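Phosphoserine aminotransferase (Bacillus alcalophilus, PDB 1W23) catalyses the reversible, pyridoxal 5'-phosphate-dependent transamination that makes phosphoserine from 3-phosphohydroxypyruvate in serine biosynthesis, and acts likewise on phosphohydroxythreonine. Local coordinates at residues I69-G74 with V203-V208. Residues are numbered along the deposited sequence; the frame is centred on the assembly and turned at random. Where two conformers were deposited one is given.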
# COMPACT_ATOMS: atom_id res chain seq x y z
N ILE A 69 -15.39 0.32 -8.95
CA ILE A 69 -14.58 0.86 -7.87
C ILE A 69 -13.33 -0.01 -7.74
O ILE A 69 -13.49 -1.21 -7.47
CB ILE A 69 -15.40 0.89 -6.58
CG1 ILE A 69 -16.65 1.77 -6.74
CG2 ILE A 69 -14.56 1.35 -5.40
CD1 ILE A 69 -17.72 1.45 -5.71
N LEU A 70 -12.18 0.57 -7.90
CA LEU A 70 -10.89 -0.10 -7.73
C LEU A 70 -10.25 0.35 -6.43
O LEU A 70 -10.34 1.53 -6.06
CB LEU A 70 -9.95 0.18 -8.88
CG LEU A 70 -10.49 -0.05 -10.28
CD1 LEU A 70 -9.43 0.33 -11.32
CD2 LEU A 70 -10.92 -1.48 -10.52
N PHE A 71 -9.54 -0.59 -5.79
CA PHE A 71 -8.73 -0.34 -4.61
C PHE A 71 -7.29 -0.70 -4.99
O PHE A 71 -6.97 -1.88 -5.10
CB PHE A 71 -9.17 -1.16 -3.42
CG PHE A 71 -10.59 -0.91 -2.94
CD1 PHE A 71 -11.36 -1.94 -2.50
CD2 PHE A 71 -11.14 0.38 -2.92
CE1 PHE A 71 -12.66 -1.73 -2.05
CE2 PHE A 71 -12.44 0.57 -2.49
CZ PHE A 71 -13.19 -0.47 -2.02
N LEU A 72 -6.45 0.31 -5.19
CA LEU A 72 -5.08 0.14 -5.69
C LEU A 72 -4.07 0.61 -4.67
O LEU A 72 -4.33 1.52 -3.86
CB LEU A 72 -4.89 0.90 -7.00
CG LEU A 72 -5.86 0.50 -8.11
CD1 LEU A 72 -5.49 1.27 -9.38
CD2 LEU A 72 -5.86 -0.98 -8.38
N GLN A 73 -2.88 0.06 -4.73
CA GLN A 73 -1.72 0.57 -4.00
C GLN A 73 -1.06 1.66 -4.82
O GLN A 73 -1.25 1.76 -6.04
CB GLN A 73 -0.77 -0.57 -3.69
CG GLN A 73 -1.35 -1.67 -2.82
CD GLN A 73 -0.30 -2.71 -2.47
OE1 GLN A 73 0.69 -2.37 -1.79
NE2 GLN A 73 -0.50 -3.96 -2.90
N GLY A 74 -0.23 2.47 -4.14
CA GLY A 74 0.69 3.39 -4.80
C GLY A 74 0.43 4.84 -4.59
O GLY A 74 1.22 5.72 -4.98
N VAL A 203 -4.09 2.67 0.57
CA VAL A 203 -5.00 2.36 -0.54
C VAL A 203 -5.43 3.66 -1.21
O VAL A 203 -5.56 4.71 -0.54
CB VAL A 203 -6.18 1.50 -0.06
CG1 VAL A 203 -7.12 2.28 0.89
CG2 VAL A 203 -6.96 0.90 -1.27
N THR A 204 -5.64 3.54 -2.50
CA THR A 204 -6.10 4.60 -3.39
C THR A 204 -7.38 4.10 -4.02
O THR A 204 -7.45 2.99 -4.58
CB THR A 204 -5.04 4.90 -4.44
OG1 THR A 204 -3.82 5.30 -3.78
CG2 THR A 204 -5.42 6.04 -5.36
N VAL A 205 -8.45 4.90 -3.90
CA VAL A 205 -9.74 4.60 -4.53
C VAL A 205 -9.77 5.17 -5.93
O VAL A 205 -9.44 6.35 -6.15
CB VAL A 205 -10.90 5.17 -3.68
CG1 VAL A 205 -12.23 5.03 -4.39
CG2 VAL A 205 -10.90 4.53 -2.30
N VAL A 206 -10.10 4.34 -6.91
CA VAL A 206 -10.23 4.76 -8.28
C VAL A 206 -11.63 4.33 -8.77
O VAL A 206 -11.92 3.15 -8.79
CB VAL A 206 -9.13 4.17 -9.18
CG1 VAL A 206 -9.23 4.71 -10.60
CG2 VAL A 206 -7.74 4.45 -8.59
N ILE A 207 -12.46 5.33 -9.12
CA ILE A 207 -13.80 5.09 -9.65
C ILE A 207 -13.74 5.32 -11.15
O ILE A 207 -13.39 6.41 -11.57
CB ILE A 207 -14.83 6.00 -8.96
CG1 ILE A 207 -14.87 5.84 -7.44
CG2 ILE A 207 -16.19 5.77 -9.59
CD1 ILE A 207 -15.47 7.01 -6.70
N VAL A 208 -14.01 4.28 -11.94
CA VAL A 208 -13.73 4.30 -13.35
C VAL A 208 -14.97 3.91 -14.15
O VAL A 208 -15.69 2.95 -13.82
CB VAL A 208 -12.66 3.25 -13.79
CG1 VAL A 208 -11.33 3.53 -13.15
CG2 VAL A 208 -13.04 1.80 -13.47
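Leu-72 turns CG away from its carbonyl carbon (chi1 -58°) and then extends, which carries CD1 diagonally across to CG2 of Val-206; that methyl, too, lies opposite its own carbonyl carbon. Leu-72 CD1 and Val-206 CG2 are 4.0 Å apart. Leu-70, with the same bend, sends CD1 across Val-208 CG1 at roughly a right angle, while its CB faces Val-206 CB at 4.1 Å. On the other face the Phe-71 ring meets Val-205 CG2 at its edge, and Val-203 CG2 packs on Phe-71 CB at 3.7 Å.

Between these layers the antiparallel backbones are joined by two hydrogen-bonded pairs. Leu-70 N gives a nearly straight bond of 2.7 Å to Val-206 O (170° at the hydrogen), and Val-206 N returns one to Leu-70 O. In the other pair Leu-72 N bonds to Thr-204 O, whereas Thr-204 N meets Leu-72 O at 2.8 Å in a more bent hydrogen bond (148° at the hydrogen).

Strand 67-72 is one of the two outermost strands of this chain's seven-stranded mixed sheet, and strand 204-209 links it to strand 189-193. Helix 44-61 covers the Ile-69 and Phe-71 face; helices 75-87 and 226-231 cover the other. Thr-204 lies about 5 Å from the bound cofactor, side chain to ligand. Paired amides between two largely apolar layers thus make a buried, solvent-shielded sheet margin beside the pyridoxal phosphate pocket.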